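Local coordinates for protein DNA polymerase III subunit beta (Deinococcus radiodurans, PDB 4TRT) that probably tethers DNA polymerases and other partners to DNA and confers processivity, as a ring-shaped head-to-tail homodimer encircling the duplex, at residues A[51-57]-A[223-229]; A[91-96]-A[107-111]; A[150-155]-A[231-236]; A[185-189]-A[209-213]; A[244-248]-A[333-337]. All coordinates share one frame; numbering follows the deposited sequence.

Contact 1: A[51-57]-A[223-229]; sequences EIDLSCF and RVKMNLK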
# COMPACT_ATOMS: atom_id res chain seq x y z
N GLU A 51 8.49 -23.55 -10.86
CA GLU A 51 8.89 -24.12 -9.55
C GLU A 51 7.72 -24.82 -8.88
O GLU A 51 7.90 -25.83 -8.20
CB GLU A 51 9.46 -23.05 -8.62
CG GLU A 51 10.71 -22.37 -9.17
CD GLU A 51 11.83 -23.35 -9.49
OE1 GLU A 51 12.02 -24.36 -8.76
OE2 GLU A 51 12.52 -23.13 -10.51
N ILE A 52 6.52 -24.28 -9.05
CA ILE A 52 5.32 -24.99 -8.60
C ILE A 52 4.29 -25.07 -9.71
O ILE A 52 4.28 -24.25 -10.61
CB ILE A 52 4.72 -24.40 -7.30
CG1 ILE A 52 4.11 -23.02 -7.52
CG2 ILE A 52 5.75 -24.37 -6.19
CD1 ILE A 52 3.07 -22.66 -6.48
N ASP A 53 3.41 -26.07 -9.63
CA ASP A 53 2.20 -26.13 -10.45
C ASP A 53 1.03 -26.01 -9.51
O ASP A 53 1.08 -26.52 -8.39
CB ASP A 53 2.04 -27.47 -11.18
CG ASP A 53 3.30 -27.91 -11.90
OD1 ASP A 53 3.98 -27.05 -12.47
OD2 ASP A 53 3.58 -29.13 -11.91
N LEU A 54 -0.02 -25.36 -9.98
CA LEU A 54 -1.21 -25.14 -9.17
C LEU A 54 -2.45 -25.40 -10.00
O LEU A 54 -2.52 -25.02 -11.17
CB LEU A 54 -1.21 -23.71 -8.64
CG LEU A 54 -2.33 -23.27 -7.72
CD1 LEU A 54 -2.27 -24.03 -6.39
CD2 LEU A 54 -2.23 -21.77 -7.50
N SER A 55 -3.44 -26.03 -9.37
CA SER A 55 -4.72 -26.32 -9.97
C SER A 55 -5.80 -25.97 -8.97
O SER A 55 -5.67 -26.29 -7.79
CB SER A 55 -4.80 -27.80 -10.29
OG SER A 55 -5.91 -28.06 -11.09
N CYS A 56 -6.86 -25.31 -9.44
CA CYS A 56 -7.99 -24.98 -8.59
C CYS A 56 -9.28 -25.35 -9.29
O CYS A 56 -9.50 -24.98 -10.45
CB CYS A 56 -8.02 -23.50 -8.23
SG CYS A 56 -9.23 -23.14 -6.92
N PHE A 57 -10.14 -26.07 -8.58
CA PHE A 57 -11.45 -26.44 -9.11
C PHE A 57 -12.50 -25.39 -8.76
O PHE A 57 -12.62 -24.98 -7.60
CB PHE A 57 -11.87 -27.80 -8.56
CG PHE A 57 -13.23 -28.25 -9.03
CD1 PHE A 57 -13.40 -28.76 -10.31
CD2 PHE A 57 -14.33 -28.18 -8.19
CE1 PHE A 57 -14.65 -29.19 -10.75
CE2 PHE A 57 -15.58 -28.60 -8.63
CZ PHE A 57 -15.74 -29.11 -9.91
N ARG A 223 -10.41 -28.23 -3.08
CA ARG A 223 -10.38 -27.56 -4.39
C ARG A 223 -9.01 -27.19 -4.99
O ARG A 223 -8.94 -26.98 -6.19
CB ARG A 223 -11.31 -26.33 -4.41
CG ARG A 223 -12.78 -26.69 -4.27
CD ARG A 223 -13.63 -25.46 -4.16
NE ARG A 223 -15.04 -25.78 -4.00
CZ ARG A 223 -16.01 -24.87 -3.94
NH1 ARG A 223 -15.72 -23.58 -4.06
NH2 ARG A 223 -17.27 -25.25 -3.78
N VAL A 224 -7.94 -27.12 -4.19
CA VAL A 224 -6.62 -26.81 -4.72
C VAL A 224 -5.69 -28.02 -4.71
O VAL A 224 -5.69 -28.80 -3.76
CB VAL A 224 -5.92 -25.70 -3.91
CG1 VAL A 224 -4.50 -25.50 -4.40
CG2 VAL A 224 -6.69 -24.39 -4.02
N LYS A 225 -4.89 -28.17 -5.78
CA LYS A 225 -3.79 -29.12 -5.84
C LYS A 225 -2.51 -28.37 -6.20
O LYS A 225 -2.51 -27.54 -7.11
CB LYS A 225 -4.06 -30.18 -6.90
CG LYS A 225 -5.45 -30.80 -6.85
CD LYS A 225 -5.57 -31.92 -7.86
CE LYS A 225 -6.81 -32.78 -7.66
NZ LYS A 225 -7.94 -32.25 -8.45
N MET A 226 -1.42 -28.66 -5.50
CA MET A 226 -0.15 -27.98 -5.77
C MET A 226 0.96 -28.99 -5.88
O MET A 226 1.11 -29.84 -4.97
CB MET A 226 0.19 -26.97 -4.67
CG MET A 226 1.46 -26.18 -4.94
SD MET A 226 1.93 -25.03 -3.64
CE MET A 226 0.89 -23.64 -4.00
N ASN A 227 1.75 -28.90 -6.96
CA ASN A 227 2.99 -29.65 -7.10
C ASN A 227 4.16 -28.74 -6.73
O ASN A 227 4.22 -27.58 -7.17
CB ASN A 227 3.21 -30.14 -8.54
CG ASN A 227 2.21 -31.19 -8.99
OD1 ASN A 227 1.66 -31.93 -8.16
ND2 ASN A 227 2.00 -31.29 -10.31
N LEU A 228 5.08 -29.28 -5.93
CA LEU A 228 6.30 -28.57 -5.58
C LEU A 228 7.46 -29.53 -5.50
O LEU A 228 7.27 -30.74 -5.32
CB LEU A 228 6.17 -27.85 -4.26
CG LEU A 228 5.66 -28.70 -3.10
CD1 LEU A 228 6.48 -28.52 -1.82
CD2 LEU A 228 4.18 -28.39 -2.85
N LYS A 229 8.66 -28.98 -5.63
CA LYS A 229 9.88 -29.74 -5.54
C LYS A 229 10.21 -29.93 -4.08
O LYS A 229 9.77 -29.16 -3.23
CB LYS A 229 11.03 -29.00 -6.20
CG LYS A 229 10.87 -28.83 -7.69
CD LYS A 229 12.01 -27.99 -8.26
CE LYS A 229 11.75 -27.65 -9.71
NZ LYS A 229 12.57 -26.47 -10.08
O HOH W 1 9.11 -26.06 -5.64
O HOH W 2 -13.45 -22.36 -5.76

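Contact 2: A[91-96]-A[107-111]; sequences LSGQEL and LQTGD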
# COMPACT_ATOMS: atom_id res chain seq x y z
N LEU A 91 -17.08 -20.29 -25.38
CA LEU A 91 -15.90 -20.42 -26.22
C LEU A 91 -16.34 -20.70 -27.63
O LEU A 91 -16.98 -21.73 -27.90
CB LEU A 91 -15.00 -21.55 -25.70
CG LEU A 91 -13.70 -21.75 -26.48
CD1 LEU A 91 -12.75 -20.61 -26.14
CD2 LEU A 91 -13.05 -23.09 -26.15
N SER A 92 -16.01 -19.79 -28.53
CA SER A 92 -16.36 -19.91 -29.94
C SER A 92 -15.15 -19.57 -30.78
O SER A 92 -14.67 -18.44 -30.74
CB SER A 92 -17.49 -18.93 -30.25
OG SER A 92 -18.09 -19.22 -31.50
N GLY A 93 -14.66 -20.55 -31.55
CA GLY A 93 -13.40 -20.41 -32.27
C GLY A 93 -12.27 -20.12 -31.29
O GLY A 93 -12.13 -20.84 -30.29
N GLN A 94 -11.51 -19.07 -31.56
CA GLN A 94 -10.40 -18.65 -30.68
C GLN A 94 -10.79 -17.46 -29.78
O GLN A 94 -9.95 -16.64 -29.39
CB GLN A 94 -9.16 -18.32 -31.52
CG GLN A 94 -8.36 -19.53 -32.06
CD GLN A 94 -7.08 -19.80 -31.24
OE1 GLN A 94 -7.11 -20.26 -30.08
NE2 GLN A 94 -5.94 -19.48 -31.85
N GLU A 95 -12.06 -17.40 -29.40
CA GLU A 95 -12.57 -16.28 -28.64
C GLU A 95 -13.35 -16.77 -27.42
O GLU A 95 -14.32 -17.51 -27.56
CB GLU A 95 -13.47 -15.44 -29.53
CG GLU A 95 -13.72 -14.04 -29.00
CD GLU A 95 -14.40 -13.15 -30.03
OE1 GLU A 95 -15.64 -13.24 -30.19
OE2 GLU A 95 -13.69 -12.35 -30.66
N LEU A 96 -12.90 -16.38 -26.22
CA LEU A 96 -13.66 -16.61 -25.00
C LEU A 96 -14.54 -15.40 -24.68
O LEU A 96 -14.03 -14.28 -24.47
CB LEU A 96 -12.74 -16.87 -23.81
CG LEU A 96 -13.47 -17.13 -22.48
CD1 LEU A 96 -14.07 -18.53 -22.54
CD2 LEU A 96 -12.57 -16.96 -21.27
N LEU A 107 -12.03 -12.38 -24.97
CA LEU A 107 -10.59 -12.58 -24.92
C LEU A 107 -10.14 -13.56 -26.01
O LEU A 107 -10.74 -14.62 -26.20
CB LEU A 107 -10.15 -13.19 -23.58
CG LEU A 107 -10.12 -12.40 -22.30
CD1 LEU A 107 -11.56 -12.06 -21.92
CD2 LEU A 107 -9.45 -13.22 -21.20
N GLN A 108 -9.08 -13.19 -26.73
CA GLN A 108 -8.42 -14.12 -27.63
C GLN A 108 -7.78 -15.25 -26.83
O GLN A 108 -7.09 -15.00 -25.86
CB GLN A 108 -7.35 -13.41 -28.46
CG GLN A 108 -7.94 -12.54 -29.55
CD GLN A 108 -8.71 -13.33 -30.60
OE1 GLN A 108 -8.15 -14.17 -31.32
NE2 GLN A 108 -10.00 -13.04 -30.71
N THR A 109 -8.05 -16.49 -27.23
CA THR A 109 -7.47 -17.65 -26.56
C THR A 109 -6.15 -18.00 -27.24
O THR A 109 -5.89 -17.58 -28.36
CB THR A 109 -8.40 -18.87 -26.65
OG1 THR A 109 -8.72 -19.10 -28.02
CG2 THR A 109 -9.69 -18.61 -25.89
N GLY A 110 -5.33 -18.81 -26.56
CA GLY A 110 -4.00 -19.16 -27.05
C GLY A 110 -3.89 -20.58 -27.56
O GLY A 110 -4.89 -21.25 -27.83
N ASP A 111 -2.65 -21.04 -27.68
CA ASP A 111 -2.36 -22.35 -28.26
C ASP A 111 -2.41 -23.42 -27.16
O ASP A 111 -1.39 -23.81 -26.64
CB ASP A 111 -0.98 -22.30 -28.93
CG ASP A 111 -0.68 -23.53 -29.78
OD1 ASP A 111 -1.55 -24.42 -29.92
OD2 ASP A 111 0.44 -23.59 -30.32

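Contact 3: A[150-155]-A[231-236]; sequences QAVFRG and LDGDFP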
# COMPACT_ATOMS: atom_id res chain seq x y z
N GLN A 150 24.80 -24.29 3.00
CA GLN A 150 24.18 -25.61 2.96
C GLN A 150 22.82 -25.49 2.33
O GLN A 150 21.92 -24.84 2.89
CB GLN A 150 24.05 -26.20 4.37
CG GLN A 150 25.38 -26.61 4.97
CD GLN A 150 25.22 -27.33 6.29
OE1 GLN A 150 25.58 -26.80 7.33
NE2 GLN A 150 24.66 -28.53 6.25
N ALA A 151 22.64 -26.14 1.19
CA ALA A 151 21.38 -26.07 0.45
C ALA A 151 20.17 -26.45 1.32
O ALA A 151 19.11 -25.83 1.21
CB ALA A 151 21.44 -26.93 -0.81
N VAL A 152 20.33 -27.45 2.18
CA VAL A 152 19.21 -27.86 3.04
C VAL A 152 18.62 -26.72 3.86
O VAL A 152 17.40 -26.73 4.13
CB VAL A 152 19.57 -29.04 3.99
CG1 VAL A 152 19.81 -30.31 3.19
CG2 VAL A 152 20.79 -28.71 4.83
N PHE A 153 19.44 -25.73 4.25
CA PHE A 153 18.94 -24.61 5.07
C PHE A 153 18.11 -23.60 4.28
O PHE A 153 17.51 -22.68 4.85
CB PHE A 153 20.09 -23.87 5.78
CG PHE A 153 20.64 -24.59 7.00
CD1 PHE A 153 19.81 -25.28 7.88
CD2 PHE A 153 21.99 -24.51 7.30
CE1 PHE A 153 20.32 -25.91 9.00
CE2 PHE A 153 22.51 -25.13 8.42
CZ PHE A 153 21.67 -25.83 9.28
N ARG A 154 18.04 -23.80 2.98
CA ARG A 154 17.20 -22.99 2.12
C ARG A 154 15.75 -23.49 2.15
O ARG A 154 14.87 -22.86 1.59
CB ARG A 154 17.76 -22.96 0.68
CG ARG A 154 19.26 -22.63 0.62
CD ARG A 154 19.86 -22.70 -0.77
NE ARG A 154 21.32 -22.76 -0.66
CZ ARG A 154 22.13 -23.32 -1.56
NH1 ARG A 154 21.64 -23.85 -2.68
NH2 ARG A 154 23.44 -23.35 -1.33
N GLY A 155 15.50 -24.60 2.84
CA GLY A 155 14.15 -25.14 2.95
C GLY A 155 13.64 -25.29 4.37
O GLY A 155 14.36 -24.99 5.33
N LEU A 231 13.66 -30.71 -1.45
CA LEU A 231 15.13 -30.70 -1.42
C LEU A 231 15.67 -32.04 -0.96
O LEU A 231 15.07 -32.69 -0.10
CB LEU A 231 15.65 -29.58 -0.52
CG LEU A 231 15.21 -28.16 -0.87
CD1 LEU A 231 15.93 -27.15 0.03
CD2 LEU A 231 15.43 -27.80 -2.33
N ASP A 232 16.79 -32.44 -1.54
CA ASP A 232 17.48 -33.66 -1.16
C ASP A 232 18.37 -33.42 0.05
O ASP A 232 18.66 -32.29 0.41
CB ASP A 232 18.36 -34.16 -2.32
CG ASP A 232 17.58 -34.98 -3.31
OD1 ASP A 232 17.30 -36.16 -3.01
OD2 ASP A 232 17.27 -34.46 -4.40
N GLY A 233 18.81 -34.51 0.66
CA GLY A 233 19.72 -34.43 1.80
C GLY A 233 18.97 -34.55 3.10
O GLY A 233 17.75 -34.52 3.13
N ASP A 234 19.72 -34.67 4.19
CA ASP A 234 19.15 -34.67 5.52
C ASP A 234 19.33 -33.27 6.10
O ASP A 234 20.41 -32.69 6.07
CB ASP A 234 19.86 -35.70 6.42
CG ASP A 234 19.57 -37.15 6.03
OD1 ASP A 234 18.51 -37.42 5.42
OD2 ASP A 234 20.39 -38.03 6.37
N PHE A 235 18.26 -32.74 6.65
CA PHE A 235 18.36 -31.52 7.44
C PHE A 235 19.35 -31.71 8.60
O PHE A 235 19.37 -32.78 9.23
CB PHE A 235 16.99 -31.16 7.98
CG PHE A 235 16.83 -29.70 8.28
CD1 PHE A 235 16.62 -28.79 7.25
CD2 PHE A 235 16.87 -29.25 9.58
CE1 PHE A 235 16.46 -27.45 7.53
CE2 PHE A 235 16.74 -27.91 9.86
CZ PHE A 235 16.53 -27.01 8.83
N PRO A 236 20.18 -30.70 8.89
CA PRO A 236 21.20 -30.90 9.93
C PRO A 236 20.62 -31.04 11.34
O PRO A 236 19.45 -30.74 11.57
CB PRO A 236 22.06 -29.63 9.82
CG PRO A 236 21.78 -29.08 8.45
CD PRO A 236 20.33 -29.38 8.24

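Contact 4: A[185-189]-A[209-213]; sequences DGKNL and RFTYG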
# COMPACT_ATOMS: atom_id res chain seq x y z
N ASP A 185 1.80 -40.50 10.52
CA ASP A 185 2.87 -41.45 10.30
C ASP A 185 3.32 -41.22 8.87
O ASP A 185 2.76 -41.79 7.94
CB ASP A 185 2.36 -42.87 10.52
CG ASP A 185 3.48 -43.84 10.89
OD1 ASP A 185 4.42 -43.45 11.61
OD2 ASP A 185 3.39 -45.01 10.46
N GLY A 186 4.30 -40.35 8.68
CA GLY A 186 4.79 -40.01 7.35
C GLY A 186 6.29 -39.81 7.33
O GLY A 186 6.96 -40.04 8.33
N LYS A 187 6.83 -39.38 6.21
CA LYS A 187 8.28 -39.24 6.14
C LYS A 187 8.74 -37.79 6.23
O LYS A 187 7.99 -36.86 5.91
CB LYS A 187 8.87 -39.93 4.91
CG LYS A 187 8.52 -39.30 3.57
CD LYS A 187 9.31 -39.96 2.45
CE LYS A 187 9.11 -39.24 1.14
NZ LYS A 187 9.83 -39.96 0.05
N ASN A 188 9.98 -37.61 6.67
CA ASN A 188 10.56 -36.29 6.77
C ASN A 188 10.80 -35.71 5.38
O ASN A 188 11.25 -36.42 4.48
CB ASN A 188 11.85 -36.31 7.58
CG ASN A 188 11.61 -36.61 9.04
OD1 ASN A 188 10.49 -36.93 9.47
ND2 ASN A 188 12.67 -36.54 9.83
N LEU A 189 10.47 -34.43 5.25
CA LEU A 189 10.52 -33.69 3.99
C LEU A 189 11.25 -32.37 4.23
O LEU A 189 11.20 -31.85 5.33
CB LEU A 189 9.10 -33.36 3.52
CG LEU A 189 8.12 -34.52 3.29
CD1 LEU A 189 6.71 -33.99 3.11
CD2 LEU A 189 8.52 -35.36 2.10
N ARG A 209 -3.95 -33.10 2.12
CA ARG A 209 -3.40 -34.43 1.83
C ARG A 209 -2.08 -34.33 1.08
O ARG A 209 -1.97 -33.56 0.13
CB ARG A 209 -4.39 -35.24 0.99
CG ARG A 209 -5.55 -35.83 1.79
CD ARG A 209 -6.70 -36.36 0.94
NE ARG A 209 -7.26 -35.39 -0.01
CZ ARG A 209 -8.10 -34.39 0.28
NH1 ARG A 209 -8.52 -34.18 1.52
NH2 ARG A 209 -8.53 -33.59 -0.70
N PHE A 210 -1.09 -35.12 1.50
CA PHE A 210 0.22 -35.18 0.82
C PHE A 210 0.29 -36.43 -0.03
O PHE A 210 -0.05 -37.53 0.42
CB PHE A 210 1.36 -35.27 1.84
CG PHE A 210 1.65 -34.00 2.60
CD1 PHE A 210 0.86 -32.87 2.49
CD2 PHE A 210 2.73 -33.97 3.47
CE1 PHE A 210 1.15 -31.73 3.22
CE2 PHE A 210 3.03 -32.84 4.20
CZ PHE A 210 2.25 -31.71 4.06
N THR A 211 0.76 -36.27 -1.27
CA THR A 211 1.13 -37.40 -2.12
C THR A 211 2.62 -37.27 -2.38
O THR A 211 3.06 -36.29 -2.98
CB THR A 211 0.39 -37.36 -3.47
OG1 THR A 211 -1.02 -37.27 -3.26
CG2 THR A 211 0.72 -38.61 -4.29
N TYR A 212 3.39 -38.27 -1.95
CA TYR A 212 4.84 -38.29 -2.15
C TYR A 212 5.18 -38.65 -3.59
O TYR A 212 4.55 -39.52 -4.17
CB TYR A 212 5.51 -39.32 -1.23
CG TYR A 212 5.28 -39.09 0.23
CD1 TYR A 212 5.51 -37.84 0.80
CD2 TYR A 212 4.84 -40.12 1.06
CE1 TYR A 212 5.31 -37.62 2.14
CE2 TYR A 212 4.64 -39.91 2.41
CZ TYR A 212 4.88 -38.66 2.95
OH TYR A 212 4.69 -38.44 4.29
N GLY A 213 6.17 -37.98 -4.15
CA GLY A 213 6.66 -38.29 -5.48
C GLY A 213 8.16 -38.37 -5.47
O GLY A 213 8.78 -38.30 -4.40
O HOH W 3 5.30 -36.23 5.13

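Contact 5: A[244-248]-A[333-337]; sequences KDIKL and LLFSG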
# COMPACT_ATOMS: atom_id res chain seq x y z
N LYS A 244 20.62 -25.77 26.43
CA LYS A 244 19.90 -26.44 27.51
C LYS A 244 20.34 -25.98 28.89
O LYS A 244 19.67 -26.29 29.87
CB LYS A 244 20.02 -27.97 27.43
CG LYS A 244 19.10 -28.64 26.44
CD LYS A 244 19.46 -28.30 25.01
CE LYS A 244 18.72 -29.17 23.98
NZ LYS A 244 19.54 -29.34 22.76
N ASP A 245 21.45 -25.24 28.99
CA ASP A 245 21.92 -24.74 30.30
C ASP A 245 21.47 -23.28 30.49
O ASP A 245 22.21 -22.34 30.24
CB ASP A 245 23.44 -24.87 30.41
CG ASP A 245 23.97 -24.53 31.79
OD1 ASP A 245 23.17 -24.16 32.68
OD2 ASP A 245 25.20 -24.62 32.00
N ILE A 246 20.23 -23.10 30.96
CA ILE A 246 19.61 -21.79 31.08
C ILE A 246 19.94 -21.20 32.45
O ILE A 246 19.75 -21.86 33.47
CB ILE A 246 18.09 -21.90 30.88
CG1 ILE A 246 17.79 -22.50 29.50
CG2 ILE A 246 17.40 -20.54 31.04
CD1 ILE A 246 18.41 -21.73 28.32
N LYS A 247 20.45 -19.96 32.46
CA LYS A 247 20.90 -19.26 33.68
C LYS A 247 19.93 -18.17 34.14
O LYS A 247 19.98 -17.73 35.28
CB LYS A 247 22.25 -18.57 33.44
CG LYS A 247 23.42 -19.46 33.00
CD LYS A 247 23.74 -20.49 34.04
CE LYS A 247 24.98 -21.30 33.68
NZ LYS A 247 24.89 -22.64 34.34
N LEU A 248 19.11 -17.67 33.22
CA LEU A 248 18.24 -16.55 33.50
C LEU A 248 16.98 -16.65 32.64
O LEU A 248 17.06 -16.91 31.44
CB LEU A 248 18.98 -15.23 33.22
CG LEU A 248 18.25 -13.89 33.36
CD1 LEU A 248 17.80 -13.62 34.80
CD2 LEU A 248 19.17 -12.77 32.86
N LEU A 333 11.81 -15.39 27.88
CA LEU A 333 13.16 -15.31 27.29
C LEU A 333 14.09 -16.11 28.19
O LEU A 333 14.20 -15.82 29.38
CB LEU A 333 13.65 -13.84 27.23
CG LEU A 333 12.63 -12.78 26.80
CD1 LEU A 333 13.26 -11.40 26.86
CD2 LEU A 333 12.05 -13.10 25.42
N LEU A 334 14.76 -17.10 27.62
CA LEU A 334 15.64 -17.98 28.35
C LEU A 334 17.06 -17.78 27.84
O LEU A 334 17.36 -18.04 26.67
CB LEU A 334 15.23 -19.42 28.13
CG LEU A 334 13.77 -19.81 28.40
CD1 LEU A 334 13.58 -21.26 27.97
CD2 LEU A 334 13.41 -19.62 29.86
N PHE A 335 17.95 -17.33 28.74
CA PHE A 335 19.31 -16.97 28.40
C PHE A 335 20.29 -17.98 28.97
O PHE A 335 20.16 -18.39 30.13
CB PHE A 335 19.64 -15.59 28.95
CG PHE A 335 18.77 -14.51 28.42
CD1 PHE A 335 18.85 -14.13 27.09
CD2 PHE A 335 17.85 -13.87 29.25
CE1 PHE A 335 18.06 -13.11 26.59
CE2 PHE A 335 17.04 -12.87 28.75
CZ PHE A 335 17.15 -12.48 27.42
N SER A 336 21.24 -18.41 28.14
CA SER A 336 22.25 -19.35 28.58
C SER A 336 23.54 -18.64 29.00
O SER A 336 24.43 -19.28 29.53
CB SER A 336 22.53 -20.40 27.50
OG SER A 336 23.09 -19.83 26.33
N GLY A 337 23.64 -17.34 28.75
CA GLY A 337 24.89 -16.60 28.98
C GLY A 337 24.97 -15.36 28.10
O GLY A 337 24.23 -15.23 27.11

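Contact 1: A[51-57]-A[223-229]
Leu-54 lays its CD1 methyl across CG1 of Val-224 at 3.3 Å, a tight fit between two branched side chains on neighbouring antiparallel strands. Further along the same face Ile-52 meets Met-226: the thioether runs out extended and then bends at its last torsion (chi3 -81°), which brings CE to 3.4 Å from CD1 of Ile-52. Helices 8-21 and 193-202 cover this apolar side, with Val-21 and Leu-17 from the first and Ser-195 and Glu-198 from the second.

The other face is polar. ND2 of Asn-227 donates to OD2 of Asp-53 at 3.1 Å, in a nearly straight bond (168°) that uses the anti lone pair of the oxygen and lies in the plane of the amide, although the carboxylate itself is turned 76° against it. Thr-48 binds the second carboxylate oxygen, OD1, while Thr-218 binds OD1 of Asn-227 and the carbonyl of Ser-119 takes a further bond from ND2; Phe-120 lies over these residues. Between the faces, backbone bonds pair Asp-53 with Asn-227 and Ser-55 with Lys-225, N of Ser-55 lying 2.9 Å from O of Lys-225. A salt bridge from Lys-229 to Glu-51 closes one end, its exact length doubtful because it is modelled very short.

Two families of interaction thus divide the faces: apolar carbons pack on the helix side, while a network of several bonds fixes the Asp-Asn pair where strands from the N-terminal and central domains join into one continuous sheet.

Contact 2: A[91-96]-A[107-111]
Thr-109 sets its two branches to different tasks against Leu-91, Gln-94 and Leu-96. Its CG2 lies anti to the carbonyl carbon and meets CD1 of Leu-91 at 3.7 Å, with CB of Leu-96 slightly farther off at 4.1 Å. OG1, placed between the backbone N and the carbonyl carbon (chi1 55°), is carried instead to the side of Gln-94. The backbone N of Thr-109 donates to O of Gln-94 at 2.9 Å; the bond is straight at hydrogen but approaches from well above the carbonyl plane.

Next to it Leu-96 and Leu-107 form a hydrogen-bonded pair, each N to the other's O at 2.8 Å. Their side chains leave on the same face and settle on helix 72-81, where both reach Phe-75 and Leu-107 also touches Ile-78. On the reverse face Glu-95, extended, and Gln-108, folded back at chi2 (-64°), cross with carboxylate and amide almost perpendicular. OE2 of Glu-95 and NE2 of Gln-108 stay 3.8 Å apart, near neighbours without a bond; a long, weak ion pair instead links that carboxylate to Arg-295 of the second subunit.

A type II' turn from Ser-92 to Glu-95, with Gly-93 at its positive-phi corner, hands the chain from strand 86-92 to strand 95-100. Together with strand 103-108, whose Gln-108 makes backbone hydrogen bonds to the second subunit, it forms an antiparallel meander at a sheet edge, the kind of edge through which bacterial sliding rings join head to tail.

Contact 3: A[150-155]-A[231-236]
The 3-10 turn 151-154 is set against the irregular chain 231-236 without a single hydrogen bond between them, the CA atoms of Val-152 and Phe-235 approaching to 5.8 Å. Within the turn, the amides of Phe-153, Arg-154 and Gly-155 each bind the carbonyl three residues back, so side chains carry the contact.

Val-152 drives both methyls into the opposing chain. CG2 meets CD of Pro-236 tip to tip at 3.5 Å, while CG1 lies 3.6 Å from the carbonyl O of Asp-232. Phe-153 turns the edge of its ring to the face of Phe-235 in a T-shaped stack, centroids 5.5 Å apart and planes at 85°. The far end of the same ring reaches the proline, CZ of Phe-153 standing 3.4 Å from CG of Pro-236. A first torsion of -155° swings the ring of Phe-235 away from its backbone N and brings its edge to the carbonyl of Val-152, CE1 to O 3.6 Å.

At the other end CD1 of Leu-231 rests 3.8 Å from N of Gly-155, where a side chain on the glycine would collide with that methyl. Ile-190 and Val-168 extend the apolar patch into the neighbouring sheet, and Ala-148 holds the guanidinium of Arg-154.

With aromatic, proline and aliphatic carbons doing the joining, shape and the right-angled pairing of rings probably position this loop of the central domain against the chain heading for the C-terminal domain.

Contact 4: A[185-189]-A[209-213]
Tyr-212 turns one ring face to the side chain of Lys-187, bridging two sheets of the beta sliding-ring fold that meet in the central domain: strand 207-212 belongs to one, and 185-189 leads into the edge strand 189-192 of the other. CG of Lys-187 sits over that face of Tyr-212, 4.0 Å from the ring centroid, in a CH-pi contact displaced toward the rim. That position follows from chi1 of 68°, which tucks CG between the lysine's backbone N and carbonyl carbon; from there the chain runs extended along the ring, opposite in direction to the tyrosine. NZ ends so far from the ring centre that any cation-pi attraction is weak.

The backbone N of Lys-187 donates to OH of Tyr-212 at 3.0 Å and 161°, though the hydroxyl's place is somewhat uncertain. Gly-186 makes room for it, its CA being 3.4 Å from OH of Tyr-212. With an alanine at Tyr-212, the amide of Lys-187 would probably lose this acceptor and the lysine's methylenes the surface they lie on, leaving that chain freer to turn.

Leu-189 divides its two methyls between two aromatics: CD2 comes 3.9 Å from CE1 of Tyr-212. Behind this first shell, Leu-158 of strand 155-161 touches both Leu-189 and Phe-210, Val-126 backs both rings, and the amide of Tyr-212 is held by OD2 of Asp-125. The leucine's other methyl, CD1 of Leu-189, is 4.0 Å from CD2 of Phe-210.

Contact 5: A[244-248]-A[333-337]
The amide of Lys-247 donates to the carbonyl of Phe-335, N to O 2.8 Å, nearly along the C=O axis. Leu-248 faces the same residue, its own N lying a weak 3.3 Å from O of Phe-335, so one carbonyl serves two consecutive amides: a classic beta bulge where strand 248-253 begins beside strand 330-335 in the C-terminal domain. The return bond, N of Phe-335 to O of Leu-248 at 2.9 Å, is almost straight at 174°.

Beside the bulge Lys-247 bends at chi2 (-61°), and its ammonium turns back along its own segment to Asp-245. NZ of Lys-247 meets OD1 of Asp-245 at 2.8 Å on the syn side, somewhat out of the carboxylate plane, in a salt bridge to which OD2 adds a weak bond. A methionine at Lys-247 is likely to leave the Asp-245 carboxylate without this charged mate, and the segment before the bulge less firmly held. CG of Lys-247 lies 3.6 Å from O of Ser-336.

Packing follows on both faces. Leu-248 and Phe-335 run alongside each other in the same direction, CD2 to CD2 4.0 Å, toward Met-311 of strand 310-316; Leu-313 and Phe-315 of that strand also meet the phenyl ring. On the reverse side Ile-246 crosses Leu-334, with CG2 of Ile-246 at 3.8 Å from CB of Leu-334. Pro-341 and Ser-340 bind the hydroxyl of Ser-336, and CB of Ser-336 lies 3.4 Å from the carbonyl O of Asp-245.

Overall arrangement
The five contacts follow the crescent of one subunit. Contact 2 lies at the N-terminal end, next to the second subunit, with its centre about 65 Å from that of contact 5 in the C-terminal domain. Contact 1 joins N-terminal and central domains within one antiparallel sheet; contact 4, about 16 Å away between centres, reaches that same sheet and ties it to the next. Contact 3 is about 17 Å from contact 4, and segment 150-155 falls between the two segments of contact 1 and 231-236 just after them, so contacts 1 and 3 alternate. Contact 5 closes last, in the sheet that strand 189-192 also edges. Shared sheets thus carry the arc from domain to domain.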